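Local coordinates for protein transcriptional regulator (Bacillus subtilis, PDB 1VI0) that represses genes of fatty acid transport and beta-oxidation as a DNA-binding homodimer whose DNA binding is inhibited by long-chain fatty acyl-CoA, at residues E62-G65 and Q66-E69; E123-K126 and G127-N130; V170-D173 and Q174-D177; H100-A103 and I104-L108. All blocks are in the same frame, centred on the assembly; numbering follows the deposited sequence.

All four contacts are local ones in the helical, ligand-binding part of a TetR-family repressor. Interactions 1 and 2 both touch the bound dodecyl-CoA. Interaction 1, on helix 52-75, meets the middle and far end of the acyl chain, and interaction 2, on helix 115-141, meets the pantetheine arm and the diphosphate. Their centres lie 10 Å apart and they pack directly, with F67 CE2 3.4 Å from Y128 CE1. Interaction 4, on helix 100-109, brings the side chain of T106 to about 4 Å from the ligand. Interaction 3 ends helix 151-171 about 26 Å from interaction 2, centre to centre. It joins interaction 4 through a probable hydrogen bond of Q174 NE2 to H100 O, 3.3 Å.

Interaction 1 (E62-G65 and Q66-E69); sequences EKMG and QFIE. With DCC (dodecyl-coa), chain C.
The acyl-chain end of the dodecyl-CoA pocket is lined here by two turns of helix 52-75, where M64 reaches F67 and I68 one turn on. M64 is a selenomethionine. Its SE lies 4.0 Å from F67 CD2 and 5.3 Å from the ring centroid, an oblique Met-aromatic contact. The same SE rests against CG1 of I68 at 3.9 Å. CG of M64 stands anti to the backbone N (chi1 176°), and the chain then bends at chi2 and chi3. The bends carry CE to the ligand, 3.7 Å from DCC CA7. K63 adds its CB, 3.5 Å from the terminal methyl C12 of DCC. The apolar tail thus meets the M64 methyl part-way along and the K63 CB methylene at its tip. On the outer side, OE2 of E62 comes 3.4 Å from Q66 NE2, but the angle is too poor for a hydrogen bond. The carboxylate and amide planes are 76° apart. Regular helical bonds run beneath, the shortest being I68 N to M64 O at 2.8 Å. Helix 115-141 packs alongside: M64 touches I124 and Y128, I68 touches Y128 and I131, and the F67 ring meets that of Y128 edge-to-face.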
# COMPACT_ATOMS: atom_id res chain seq x y z
N GLU A 62 -7.32 -7.92 16.88
CA GLU A 62 -8.24 -9.02 17.03
C GLU A 62 -8.41 -9.80 15.73
O GLU A 62 -8.27 -11.03 15.73
CB GLU A 62 -9.61 -8.44 17.47
CG GLU A 62 -10.70 -9.48 17.65
CD GLU A 62 -10.18 -10.67 18.43
OE1 GLU A 62 -9.50 -10.43 19.46
OE2 GLU A 62 -10.40 -11.81 17.98
N LYS A 63 -8.67 -9.12 14.65
CA LYS A 63 -8.87 -9.75 13.34
C LYS A 63 -7.57 -10.35 12.85
O LYS A 63 -7.52 -11.52 12.43
CB LYS A 63 -9.49 -8.79 12.37
CG LYS A 63 -10.82 -8.16 12.60
CD LYS A 63 -11.97 -9.15 12.74
CE LYS A 63 -13.31 -8.44 12.72
NZ LYS A 63 -14.45 -9.42 12.63
N MSE A 64 -6.43 -9.63 13.01
CA MSE A 64 -5.15 -10.19 12.60
C MSE A 64 -4.82 -11.44 13.38
O MSE A 64 -4.28 -12.43 12.86
CB MSE A 64 -3.99 -9.18 12.78
CG MSE A 64 -2.61 -9.75 12.46
SE MSE A 64 -2.57 -10.27 10.56
CE MSE A 64 -2.04 -8.62 9.80
N GLY A 65 -5.05 -11.38 14.70
CA GLY A 65 -4.77 -12.52 15.57
C GLY A 65 -5.52 -13.76 15.15
O GLY A 65 -4.96 -14.88 15.15
N GLN A 66 -6.80 -13.67 14.83
CA GLN A 66 -7.53 -14.85 14.38
C GLN A 66 -6.88 -15.36 13.09
O GLN A 66 -6.55 -16.54 12.96
CB GLN A 66 -9.02 -14.56 14.15
CG GLN A 66 -9.68 -13.95 15.38
CD GLN A 66 -11.17 -13.96 15.41
OE1 GLN A 66 -11.86 -13.42 14.54
NE2 GLN A 66 -11.74 -14.57 16.46
N PHE A 67 -6.65 -14.41 12.17
CA PHE A 67 -6.00 -14.76 10.90
C PHE A 67 -4.71 -15.48 11.09
O PHE A 67 -4.46 -16.53 10.45
CB PHE A 67 -5.84 -13.48 10.06
CG PHE A 67 -5.26 -13.74 8.71
CD1 PHE A 67 -6.00 -14.39 7.72
CD2 PHE A 67 -3.96 -13.37 8.42
CE1 PHE A 67 -5.43 -14.64 6.48
CE2 PHE A 67 -3.39 -13.61 7.18
CZ PHE A 67 -4.13 -14.27 6.22
N ILE A 68 -3.84 -15.03 11.99
CA ILE A 68 -2.56 -15.69 12.22
C ILE A 68 -2.71 -17.05 12.87
O ILE A 68 -2.01 -17.98 12.46
CB ILE A 68 -1.64 -14.79 13.04
CG1 ILE A 68 -1.30 -13.52 12.24
CG2 ILE A 68 -0.36 -15.51 13.44
CD1 ILE A 68 -0.75 -13.80 10.87
N GLU A 69 -3.68 -17.22 13.77
CA GLU A 69 -3.79 -18.56 14.42
C GLU A 69 -4.25 -19.58 13.39
O GLU A 69 -3.59 -20.65 13.27
CB GLU A 69 -4.56 -18.55 15.68
CG GLU A 69 -5.73 -17.66 15.89
CD GLU A 69 -5.97 -17.33 17.37
OE1 GLU A 69 -7.08 -16.87 17.71
OE2 GLU A 69 -5.03 -17.53 18.18
C2 DCC C . 17.26 -3.02 4.12
C4 DCC C . 15.59 -2.89 5.62
C5 DCC C . 14.64 -3.33 4.72
C6 DCC C . 15.13 -3.57 3.41
C8 DCC C . 13.63 -3.03 6.55
C10 DCC C . -5.50 -9.20 7.92
C11 DCC C . -6.98 -9.26 8.33
C12 DCC C . -7.30 -8.47 9.60
N9 DCC C . 14.94 -2.68 6.79
N7 DCC C . 13.40 -3.39 5.31
N3 DCC C . 16.91 -2.74 5.38
N1 DCC C . 16.44 -3.46 3.14
N6 DCC C . 14.30 -3.95 2.44
C1' DCC C . 15.60 -2.32 8.10
C2' DCC C . 14.78 -1.34 8.97
O2' DCC C . 15.33 -0.02 8.70
C3' DCC C . 15.25 -1.76 10.41
O3' DCC C . 16.64 -1.33 10.57
C4' DCC C . 15.26 -3.33 10.22
O4' DCC C . 15.56 -3.55 8.84
C5' DCC C . 13.96 -3.94 10.69
O5' DCC C . 12.78 -3.31 10.12
P1 DCC C . 11.57 -4.13 9.49
O11 DCC C . 10.56 -3.19 9.06
O12 DCC C . 12.16 -5.14 8.45
O6 DCC C . 11.08 -5.06 10.64
P2 DCC C . 10.35 -4.36 11.77
O21 DCC C . 9.67 -5.47 12.54
O22 DCC C . 11.27 -3.43 12.45
O7 DCC C . 9.13 -3.46 11.17
CPA DCC C . 7.85 -4.17 10.87
CPB DCC C . 6.82 -3.15 10.30
CP8 DCC C . 7.50 -2.26 9.24
CP7 DCC C . 6.39 -2.26 11.46
CP9 DCC C . 5.57 -3.79 9.82
OP3 DCC C . 8.18 -3.02 8.29
CP6 DCC C . 6.55 -1.30 8.56
OP2 DCC C . 6.01 -0.42 9.21
NP2 DCC C . 6.42 -1.50 7.28
CP5 DCC C . 5.47 -0.65 6.45
CP4 DCC C . 4.17 -1.53 6.33
CP3 DCC C . 3.02 -0.70 5.71
OP1 DCC C . 2.64 0.33 6.27
NP1 DCC C . 2.56 -1.14 4.59
CP2 DCC C . 1.49 -0.50 3.79
CP1 DCC C . 0.37 -1.50 3.86
S DCC C . -0.06 -2.16 5.48
P3 DCC C . 17.34 -0.66 11.86
O31 DCC C . 16.39 0.27 12.45
O32 DCC C . 17.70 -1.72 12.81
O33 DCC C . 18.55 -0.01 11.25
CA1 DCC C . -1.19 -0.87 6.08
CA2 DCC C . -2.12 -1.37 7.23
OA1 DCC C . -1.25 0.22 5.57
CA3 DCC C . -3.32 -2.17 6.71
CA4 DCC C . -3.52 -3.56 7.20
CA5 DCC C . -3.15 -4.64 6.20
CA6 DCC C . -4.06 -5.86 6.23
CA7 DCC C . -3.44 -7.12 6.78
CA8 DCC C . -3.83 -8.43 6.20
CA9 DCC C . -5.28 -8.88 6.43

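Interaction 2 (E123-K126 and G127-N130); sequences EILK and GYLN. With DCC (dodecyl-coa), chain C.
L125 holds CG anti to its own backbone N (chi1 -173°), while L129 turns CG the other way, anti to the carbonyl carbon (chi1 -54°). The two side chains therefore meet one helical turn apart, CG of L125 to CG of L129 at 3.9 Å. The branches of L125 then part. L125 CD1 lies at the edge of the Y128 ring, near its plane, 4.2 Å from Y128 CD2. L125 CD2 faces the ligand, 3.8 Å from DCC CP4. L129 adds CD1, 3.6 Å from DCC CP9, so both leucines pack on the pantetheine arm. K126 runs its aliphatic chain along the same arm, with CG 3.4 Å from DCC CPA. Its NZ ends among the diphosphate oxygens, though the fit there is too close to P2 for the bonding to be read in detail. A methionine in place of K126 would probably leave the negative diphosphate without this nearby positive charge. Beneath the side chains, L129 N bonds to L125 O at 3.0 Å and N130 N to K126 O at 2.8 Å. Y128 points its OH elsewhere, to a hydrogen bond with H92 ND1. Helix 151-171 packs against the leucines through F159. This stretch of helix 115-141 is one wall of the acyl-CoA pocket in the C-terminal, ligand-binding region of a TetR-family repressor, with leucines under the pantetheine arm and a lysine at the phosphates.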
# COMPACT_ATOMS: atom_id res chain seq x y z
N GLU A 123 2.76 -2.35 13.95
CA GLU A 123 3.33 -3.35 14.85
C GLU A 123 2.48 -4.62 14.84
O GLU A 123 3.00 -5.72 14.90
CB GLU A 123 3.48 -2.73 16.23
CG GLU A 123 3.99 -3.52 17.36
CD GLU A 123 5.39 -4.05 17.26
OE1 GLU A 123 5.60 -5.26 17.57
OE2 GLU A 123 6.29 -3.29 16.86
N ILE A 124 1.17 -4.51 14.56
CA ILE A 124 0.28 -5.67 14.47
C ILE A 124 0.55 -6.46 13.18
O ILE A 124 0.37 -7.68 13.12
CB ILE A 124 -1.18 -5.25 14.56
CG1 ILE A 124 -1.51 -4.75 16.01
CG2 ILE A 124 -2.17 -6.33 14.18
CD1 ILE A 124 -2.81 -3.94 15.99
N LEU A 125 1.06 -5.79 12.17
CA LEU A 125 1.38 -6.48 10.89
C LEU A 125 2.55 -7.42 11.02
O LEU A 125 2.73 -8.44 10.32
CB LEU A 125 1.65 -5.36 9.88
CG LEU A 125 1.86 -5.79 8.42
CD1 LEU A 125 0.59 -6.48 7.95
CD2 LEU A 125 2.17 -4.55 7.58
N LYS A 126 3.47 -7.06 11.97
CA LYS A 126 4.66 -7.85 12.20
C LYS A 126 4.43 -9.34 12.33
O LYS A 126 5.25 -10.06 11.73
CB LYS A 126 5.48 -7.30 13.40
CG LYS A 126 6.00 -5.90 13.10
CD LYS A 126 7.07 -5.41 14.05
CE LYS A 126 7.09 -3.90 14.15
NZ LYS A 126 8.38 -3.26 13.81
N GLY A 127 3.38 -9.80 12.98
CA GLY A 127 3.09 -11.24 13.13
C GLY A 127 2.95 -11.91 11.76
O GLY A 127 3.44 -13.00 11.52
N TYR A 128 2.20 -11.25 10.88
CA TYR A 128 2.04 -11.82 9.51
C TYR A 128 3.35 -11.78 8.76
O TYR A 128 3.67 -12.78 8.07
CB TYR A 128 0.93 -11.02 8.88
CG TYR A 128 0.45 -11.38 7.52
CD1 TYR A 128 0.17 -12.73 7.17
CD2 TYR A 128 0.20 -10.42 6.60
CE1 TYR A 128 -0.30 -13.02 5.90
CE2 TYR A 128 -0.29 -10.70 5.34
CZ TYR A 128 -0.55 -11.99 5.01
OH TYR A 128 -0.94 -12.29 3.73
N LEU A 129 4.05 -10.67 8.73
CA LEU A 129 5.33 -10.60 8.03
C LEU A 129 6.28 -11.68 8.54
O LEU A 129 7.08 -12.23 7.79
CB LEU A 129 5.91 -9.21 8.12
CG LEU A 129 4.95 -8.09 7.64
CD1 LEU A 129 5.63 -6.73 7.83
CD2 LEU A 129 4.57 -8.30 6.19
N ASN A 130 6.25 -11.93 9.85
CA ASN A 130 7.07 -12.98 10.46
C ASN A 130 6.75 -14.35 9.80
O ASN A 130 7.67 -15.10 9.59
CB ASN A 130 6.83 -13.13 11.94
CG ASN A 130 7.47 -12.10 12.82
OD1 ASN A 130 7.05 -11.94 14.00
ND2 ASN A 130 8.44 -11.37 12.32
C2 DCC C . 17.26 -3.02 4.12
C4 DCC C . 15.59 -2.89 5.62
C5 DCC C . 14.64 -3.33 4.72
C6 DCC C . 15.13 -3.57 3.41
C8 DCC C . 13.63 -3.03 6.55
C10 DCC C . -5.50 -9.20 7.92
C11 DCC C . -6.98 -9.26 8.33
C12 DCC C . -7.30 -8.47 9.60
N9 DCC C . 14.94 -2.68 6.79
N7 DCC C . 13.40 -3.39 5.31
N3 DCC C . 16.91 -2.74 5.38
N1 DCC C . 16.44 -3.46 3.14
N6 DCC C . 14.30 -3.95 2.44
C1' DCC C . 15.60 -2.32 8.10
C2' DCC C . 14.78 -1.34 8.97
O2' DCC C . 15.33 -0.02 8.70
C3' DCC C . 15.25 -1.76 10.41
O3' DCC C . 16.64 -1.33 10.57
C4' DCC C . 15.26 -3.33 10.22
O4' DCC C . 15.56 -3.55 8.84
C5' DCC C . 13.96 -3.94 10.69
O5' DCC C . 12.78 -3.31 10.12
P1 DCC C . 11.57 -4.13 9.49
O11 DCC C . 10.56 -3.19 9.06
O12 DCC C . 12.16 -5.14 8.45
O6 DCC C . 11.08 -5.06 10.64
P2 DCC C . 10.35 -4.36 11.77
O21 DCC C . 9.67 -5.47 12.54
O22 DCC C . 11.27 -3.43 12.45
O7 DCC C . 9.13 -3.46 11.17
CPA DCC C . 7.85 -4.17 10.87
CPB DCC C . 6.82 -3.15 10.30
CP8 DCC C . 7.50 -2.26 9.24
CP7 DCC C . 6.39 -2.26 11.46
CP9 DCC C . 5.57 -3.79 9.82
OP3 DCC C . 8.18 -3.02 8.29
CP6 DCC C . 6.55 -1.30 8.56
OP2 DCC C . 6.01 -0.42 9.21
NP2 DCC C . 6.42 -1.50 7.28
CP5 DCC C . 5.47 -0.65 6.45
CP4 DCC C . 4.17 -1.53 6.33
CP3 DCC C . 3.02 -0.70 5.71
OP1 DCC C . 2.64 0.33 6.27
NP1 DCC C . 2.56 -1.14 4.59
CP2 DCC C . 1.49 -0.50 3.79
CP1 DCC C . 0.37 -1.50 3.86
S DCC C . -0.06 -2.16 5.48
P3 DCC C . 17.34 -0.66 11.86
O31 DCC C . 16.39 0.27 12.45
O32 DCC C . 17.70 -1.72 12.81
O33 DCC C . 18.55 -0.01 11.25
CA1 DCC C . -1.19 -0.87 6.08
CA2 DCC C . -2.12 -1.37 7.23
OA1 DCC C . -1.25 0.22 5.57
CA3 DCC C . -3.32 -2.17 6.71
CA4 DCC C . -3.52 -3.56 7.20
CA5 DCC C . -3.15 -4.64 6.20
CA6 DCC C . -4.06 -5.86 6.23
CA7 DCC C . -3.44 -7.12 6.78
CA8 DCC C . -3.83 -8.43 6.20
CA9 DCC C . -5.28 -8.88 6.43

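Interaction 3 (V170-D173 and Q174-D177); sequences VMND and QKYD
N172 sets its CB against the ring of Y176, 3.9 Å from CE2, in an oblique approach. The K175 chain passes the same asparagine. CG of K175 sits between its backbone N and carbonyl carbon (chi1 71°), and from there the chain runs extended past N172 O. CG of K175 comes 3.0 Å from that oxygen, and CE reaches 4.1 Å from N172 CB. The oxygen also takes a hydrogen bond from K175 N at 3.1 Å. This bond is bent, with an N-H...O angle of 143°, and the donor lies above the carbonyl plane. The N172 amide has its own partner: ND2 bonds back to T168 O. Helix 151-171 stops here in a Schellman motif. D173 is the C-prime residue, with positive phi (61°). Its N bonds to V170 O at 3.0 Å, and Q174 N bonds to W169 O. Q174 also has positive phi, and the chain leaves the helix axis for the loop before helix 182-191. A water joins the two sides of the turn. It donates to V170 O at 3.0 Å and accepts from Q174 NE2 at 2.8 Å. The last helical turn thus has one of its carbonyl oxygens served by both a backbone N-H and a water. V170 turns CG2 toward the same amide, 4.2 Å from Q174 NE2, and packs on A103 and Q107 of helix 100-109. Y176 meets W169 edge-to-face, while M171 packs on N122 of the second subunit.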
# COMPACT_ATOMS: atom_id res chain seq x y z
N VAL A 170 -10.61 -3.64 -4.27
CA VAL A 170 -11.46 -2.68 -3.51
C VAL A 170 -11.76 -1.46 -4.31
O VAL A 170 -12.93 -0.95 -4.31
CB VAL A 170 -10.78 -2.36 -2.17
CG1 VAL A 170 -11.41 -1.06 -1.59
CG2 VAL A 170 -10.87 -3.45 -1.17
N MSE A 171 -10.82 -0.93 -5.07
CA MSE A 171 -10.99 0.23 -5.91
C MSE A 171 -12.02 0.03 -7.02
O MSE A 171 -12.69 1.01 -7.41
CB MSE A 171 -9.66 0.72 -6.49
CG MSE A 171 -9.57 2.25 -6.36
SE MSE A 171 -9.20 2.69 -4.50
CE MSE A 171 -7.29 2.84 -4.67
N ASN A 172 -12.23 -1.21 -7.43
CA ASN A 172 -13.26 -1.59 -8.39
C ASN A 172 -14.51 -2.09 -7.75
O ASN A 172 -15.18 -3.05 -8.17
CB ASN A 172 -12.64 -2.61 -9.38
CG ASN A 172 -11.67 -1.91 -10.28
OD1 ASN A 172 -12.10 -1.29 -11.29
ND2 ASN A 172 -10.38 -1.96 -9.99
N ASP A 173 -14.79 -1.64 -6.51
CA ASP A 173 -15.96 -1.95 -5.75
C ASP A 173 -16.17 -3.40 -5.43
O ASP A 173 -17.25 -3.95 -5.33
CB ASP A 173 -17.18 -1.41 -6.58
CG ASP A 173 -17.29 0.11 -6.34
OD1 ASP A 173 -16.81 0.89 -7.19
OD2 ASP A 173 -17.88 0.47 -5.31
N GLN A 174 -15.05 -4.17 -5.36
CA GLN A 174 -15.01 -5.56 -5.07
C GLN A 174 -15.95 -6.35 -6.01
O GLN A 174 -16.48 -7.35 -5.61
CB GLN A 174 -15.41 -5.85 -3.61
CG GLN A 174 -14.62 -5.00 -2.61
CD GLN A 174 -15.08 -5.09 -1.18
OE1 GLN A 174 -15.50 -6.14 -0.66
NE2 GLN A 174 -15.00 -3.97 -0.44
N LYS A 175 -15.95 -5.91 -7.27
CA LYS A 175 -16.93 -6.51 -8.21
C LYS A 175 -16.47 -7.78 -8.88
O LYS A 175 -17.33 -8.52 -9.44
CB LYS A 175 -17.30 -5.43 -9.21
CG LYS A 175 -16.28 -5.00 -10.22
CD LYS A 175 -16.90 -3.99 -11.20
CE LYS A 175 -15.86 -3.06 -11.81
NZ LYS A 175 -16.48 -2.24 -12.93
N TYR A 176 -15.20 -8.14 -8.85
CA TYR A 176 -14.72 -9.39 -9.49
C TYR A 176 -14.24 -10.39 -8.48
O TYR A 176 -14.08 -10.08 -7.29
CB TYR A 176 -13.76 -9.09 -10.62
CG TYR A 176 -12.55 -8.28 -10.18
CD1 TYR A 176 -11.47 -8.92 -9.56
CD2 TYR A 176 -12.48 -6.93 -10.43
CE1 TYR A 176 -10.32 -8.16 -9.24
CE2 TYR A 176 -11.34 -6.19 -10.10
CZ TYR A 176 -10.27 -6.81 -9.51
OH TYR A 176 -9.16 -6.03 -9.19
N ASP A 177 -14.05 -11.65 -8.86
CA ASP A 177 -13.70 -12.75 -8.02
C ASP A 177 -12.23 -12.76 -7.60
O ASP A 177 -11.38 -13.50 -8.10
CB ASP A 177 -14.03 -14.08 -8.75
CG ASP A 177 -13.98 -15.26 -7.86
OD1 ASP A 177 -13.42 -15.26 -6.72
OD2 ASP A 177 -14.43 -16.36 -8.34
O HOH W 1 -14.88 -1.76 -2.15

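Interaction 4 (H100-A103 and I104-L108); sequences HNLA and IVTQL
A103 O is held by Q107 N at 2.9 Å, and T106 OG1 also stands close, 3.2 Å away. The Q107 N-H comes in tilted 28° from the carbonyl plane. The T106 hydroxyl sits between its backbone N and carbonyl carbon (chi1 64°), which turns it back to the preceding turn of helix 100-109. Q107 OE1 is a second possible acceptor for that proton, 2.9 Å from OG1, and which one takes it is not settled. The methyl CG2 of T106 also turns back to the preceding turn, 4.0 Å from L102 CD1. A valine in place of T106 would probably leave both A103 O and Q107 OE1 without the hydroxyl beside them. T106 belongs to the dodecyl-CoA pocket. At the first turn, I104 CD1 meets the imidazole of H100 obliquely, 3.6 Å from CE1. The ring also has N101 OD1 at its edge, in plane. The backbone bonds T106 N to L102 O, 2.8 Å, and V105 N to N101 O are short and regular, and the helix widens to a pi-type turn at 105-108. L102 and T106 pack on L96 of helix 81-97, N101 lies on helix 9-24, and A103 touches W169 of helix 151-171. Q107 sends NE2 to D163 OD1 and T167 OG1 of that last helix. Both ends of its buried amide therefore have polar neighbours, OE1 within its own helix and NE2 across to another, and these probably restrict the amide's rotation.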
# COMPACT_ATOMS: atom_id res chain seq x y z
N HIS A 100 -16.98 -7.50 3.01
CA HIS A 100 -16.88 -6.26 2.26
C HIS A 100 -16.36 -5.10 3.15
O HIS A 100 -15.43 -4.39 2.76
CB HIS A 100 -18.26 -5.90 1.71
CG HIS A 100 -18.38 -4.75 0.81
ND1 HIS A 100 -18.64 -3.46 1.30
CD2 HIS A 100 -18.34 -4.61 -0.54
CE1 HIS A 100 -18.72 -2.62 0.27
NE2 HIS A 100 -18.54 -3.30 -0.84
N ASN A 101 -17.00 -4.96 4.31
CA ASN A 101 -16.64 -3.80 5.19
C ASN A 101 -15.26 -3.99 5.76
O ASN A 101 -14.46 -3.04 5.77
CB ASN A 101 -17.72 -3.65 6.25
CG ASN A 101 -19.00 -3.06 5.67
OD1 ASN A 101 -19.00 -2.35 4.66
ND2 ASN A 101 -20.09 -3.28 6.38
N LEU A 102 -14.91 -5.21 6.18
CA LEU A 102 -13.55 -5.39 6.65
C LEU A 102 -12.54 -5.02 5.57
O LEU A 102 -11.50 -4.44 5.92
CB LEU A 102 -13.37 -6.86 7.08
CG LEU A 102 -11.98 -7.17 7.66
CD1 LEU A 102 -11.68 -6.24 8.85
CD2 LEU A 102 -11.85 -8.61 8.09
N ALA A 103 -12.74 -5.40 4.30
CA ALA A 103 -11.82 -5.03 3.23
C ALA A 103 -11.67 -3.54 3.06
O ALA A 103 -10.57 -3.04 2.79
CB ALA A 103 -12.29 -5.66 1.91
N ILE A 104 -12.74 -2.76 3.25
CA ILE A 104 -12.68 -1.29 3.14
C ILE A 104 -11.84 -0.79 4.34
O ILE A 104 -10.95 0.04 4.19
CB ILE A 104 -14.06 -0.65 3.14
CG1 ILE A 104 -14.74 -0.82 1.76
CG2 ILE A 104 -13.93 0.88 3.42
CD1 ILE A 104 -16.22 -0.49 1.75
N VAL A 105 -12.06 -1.43 5.47
CA VAL A 105 -11.28 -1.07 6.68
C VAL A 105 -9.80 -1.34 6.47
O VAL A 105 -8.98 -0.42 6.60
CB VAL A 105 -11.84 -1.69 7.93
CG1 VAL A 105 -10.85 -1.54 9.13
CG2 VAL A 105 -13.20 -1.12 8.35
N THR A 106 -9.41 -2.54 6.00
CA THR A 106 -8.04 -2.92 5.83
C THR A 106 -7.34 -2.16 4.72
O THR A 106 -6.18 -1.81 4.89
CB THR A 106 -7.81 -4.43 5.67
OG1 THR A 106 -8.46 -4.84 4.44
CG2 THR A 106 -8.42 -5.24 6.84
N GLN A 107 -8.01 -1.90 3.57
CA GLN A 107 -7.38 -1.26 2.45
C GLN A 107 -7.40 0.26 2.45
O GLN A 107 -6.56 0.89 1.80
CB GLN A 107 -7.98 -1.78 1.14
CG GLN A 107 -7.87 -3.29 1.02
CD GLN A 107 -6.55 -3.89 1.40
OE1 GLN A 107 -6.44 -4.53 2.44
NE2 GLN A 107 -5.51 -3.77 0.59
N LEU A 108 -8.36 0.80 3.21
CA LEU A 108 -8.51 2.24 3.26
C LEU A 108 -8.45 2.80 4.67
O LEU A 108 -7.51 3.58 4.95
CB LEU A 108 -9.86 2.66 2.64
CG LEU A 108 -9.91 3.15 1.21
CD1 LEU A 108 -8.72 2.83 0.36
CD2 LEU A 108 -11.21 2.63 0.52